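Local coordinates for solute-binding protein (Thermoactinomyces vulgaris, PDB 2ZYO) that probably binds maltodextrins and cyclodextrins outside the cell for uptake by a sugar transport system, and is seen here holding maltotetraose, at residues A132-K137 and V262-L267. Residues are numbered along the deposited sequence; the frame is centred on the assembly and turned at random.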
loop_
_atom_site.group_PDB
_atom_site.type_symbol
_atom_site.label_atom_id
_atom_site.label_comp_id
_atom_site.label_asym_id
_atom_site.label_seq_id
_atom_site.Cartn_x
_atom_site.Cartn_y
_atom_site.Cartn_z
ATOM N N ALA A 132 6.921 -5.293 -6.136
ATOM C CA ALA A 132 7.256 -5.687 -7.502
ATOM C C ALA A 132 8.518 -6.525 -7.426
ATOM O O ALA A 132 9.015 -6.797 -6.328
ATOM C CB ALA A 132 7.464 -4.461 -8.388
ATOM N N LEU A 133 9.037 -6.935 -8.579
ATOM C CA LEU A 133 10.282 -7.691 -8.609
ATOM C C LEU A 133 11.459 -6.726 -8.650
ATOM O O LEU A 133 11.720 -6.089 -9.676
ATOM C CB LEU A 133 10.314 -8.660 -9.796
ATOM C CG LEU A 133 11.370 -9.768 -9.719
ATOM C CD1 LEU A 133 11.030 -10.799 -8.646
ATOM C CD2 LEU A 133 11.531 -10.433 -11.073
ATOM N N ILE A 134 12.146 -6.604 -7.516
ATOM C CA ILE A 134 13.339 -5.768 -7.420
ATOM C C ILE A 134 14.542 -6.673 -7.611
ATOM O O ILE A 134 14.671 -7.689 -6.927
ATOM C CB ILE A 134 13.435 -5.051 -6.054
ATOM C CG1 ILE A 134 12.162 -4.239 -5.772
ATOM C CG2 ILE A 134 14.672 -4.156 -6.005
ATOM C CD1 ILE A 134 12.079 -3.683 -4.351
ATOM N N TYR A 135 15.421 -6.315 -8.542
ATOM C CA TYR A 135 16.546 -7.184 -8.868
ATOM C C TYR A 135 17.897 -6.481 -8.933
ATOM O O TYR A 135 17.978 -5.273 -9.151
ATOM C CB TYR A 135 16.266 -8.007 -10.139
ATOM C CG TYR A 135 16.053 -7.219 -11.417
ATOM C CD1 TYR A 135 17.084 -7.064 -12.339
ATOM C CD2 TYR A 135 14.808 -6.665 -11.721
ATOM C CE1 TYR A 135 16.893 -6.357 -13.522
ATOM C CE2 TYR A 135 14.606 -5.957 -12.902
ATOM C CZ TYR A 135 15.651 -5.809 -13.797
ATOM O OH TYR A 135 15.454 -5.114 -14.966
ATOM N N ASN A 136 18.948 -7.263 -8.701
ATOM C CA ASN A 136 20.321 -6.798 -8.780
ATOM C C ASN A 136 20.805 -6.958 -10.218
ATOM O O ASN A 136 20.946 -8.080 -10.703
ATOM C CB ASN A 136 21.187 -7.622 -7.817
ATOM C CG ASN A 136 22.626 -7.136 -7.737
ATOM O OD1 ASN A 136 23.155 -6.535 -8.672
ATOM N ND2 ASN A 136 23.275 -7.423 -6.615
ATOM N N LYS A 137 21.054 -5.832 -10.889
ATOM C CA LYS A 137 21.420 -5.830 -12.312
ATOM C C LYS A 137 22.742 -6.542 -12.626
ATOM O O LYS A 137 23.002 -6.897 -13.779
ATOM C CB LYS A 137 21.429 -4.400 -12.870
ATOM C CG LYS A 137 20.038 -3.820 -13.092
ATOM C CD LYS A 137 20.116 -2.393 -13.620
ATOM C CE LYS A 137 18.762 -1.909 -14.121
ATOM N NZ LYS A 137 18.860 -0.567 -14.762
ATOM N N VAL A 262 20.019 -1.266 -9.018
ATOM C CA VAL A 262 18.677 -1.819 -8.858
ATOM C C VAL A 262 17.840 -1.729 -10.131
ATOM O O VAL A 262 17.767 -0.679 -10.773
ATOM C CB VAL A 262 17.926 -1.104 -7.695
ATOM C CG1 VAL A 262 16.512 -1.629 -7.546
ATOM C CG2 VAL A 262 18.689 -1.254 -6.382
ATOM N N GLY A 263 17.221 -2.850 -10.489
ATOM C CA GLY A 263 16.182 -2.874 -11.510
ATOM C C GLY A 263 14.854 -3.220 -10.862
ATOM O O GLY A 263 14.825 -3.858 -9.806
ATOM N N VAL A 264 13.758 -2.787 -11.480
ATOM C CA VAL A 264 12.412 -3.108 -10.995
ATOM C C VAL A 264 11.496 -3.489 -12.155
ATOM O O VAL A 264 11.370 -2.745 -13.131
ATOM C CB VAL A 264 11.769 -1.941 -10.193
ATOM C CG1 VAL A 264 10.428 -2.370 -9.602
ATOM C CG2 VAL A 264 12.698 -1.457 -9.083
ATOM N N ALA A 265 10.856 -4.647 -12.033
ATOM C CA ALA A 265 9.910 -5.123 -13.037
ATOM C C ALA A 265 8.623 -5.593 -12.367
ATOM O O ALA A 265 8.635 -5.932 -11.182
ATOM C CB ALA A 265 10.535 -6.254 -13.848
ATOM N N PRO A 266 7.503 -5.619 -13.119
ATOM C CA PRO A 266 6.293 -6.210 -12.549
ATOM C C PRO A 266 6.535 -7.684 -12.263
ATOM O O PRO A 266 7.425 -8.289 -12.866
ATOM C CB PRO A 266 5.258 -6.076 -13.671
ATOM C CG PRO A 266 5.808 -5.075 -14.608
ATOM C CD PRO A 266 7.292 -5.133 -14.494
ATOM N N LEU A 267 5.757 -8.254 -11.348
ATOM C CA LEU A 267 5.831 -9.688 -11.095
ATOM C C LEU A 267 5.477 -10.451 -12.367
ATOM O O LEU A 267 4.599 -10.021 -13.124
ATOM C CB LEU A 267 4.897 -10.091 -9.953
ATOM C CG LEU A 267 5.151 -9.474 -8.573
ATOM C CD1 LEU A 267 4.130 -9.992 -7.576
ATOM C CD2 LEU A 267 6.570 -9.755 -8.084
HETATM O O HOH W 1 12.905 -3.915 -15.365
#
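Tyr135 lies with one ring face over Gly263, its hydrogen-bonded partner on the antiparallel strand, a clear case of an aromatic residue paired with glycine across a sheet. The ring leans over the neighbouring strand because CG stands between the backbone N and the carbonyl carbon (chi1 62°), and Gly263 CA makes a CH-pi contact 3.8 Å from the ring centroid. A beta carbon on Gly263 would lie 2.4 Å from Tyr135 CZ, so this ring position depends on the glycine. Tyr135 CE2 reaches on to Ala265 CB at 4.2 Å, while Tyr135 OH meets a water that donates to Val264 O, tying the phenol to the opposite backbone. Replacing Tyr135 with an alanine is likely to uncover Gly263 CA and leave the water without its phenol partner. Beneath the ring, Tyr135 N reaches Gly263 O at 2.8 Å, and Gly263 N returns a bond to Tyr135 O; Leu133 and Ala265 repeat the exchange. On the other face of the sheet, Ile134 CG2 presses tightly on Val262 CG1 at 3.5 Å, the two side chains crossing at a slant, and Ala132 CB meets Val264 CG1 at 3.8 Å. Phe340 of helix 338-344 and Ile252 and Tyr255 of helix 252-257 pack against this aliphatic face. Strand 120-136 also pairs antiparallel with strand 242-247, so strand 262-265 is added to a mixed, helix-flanked sheet characteristic of the alpha/beta lobes of periplasmic-binding-protein folds.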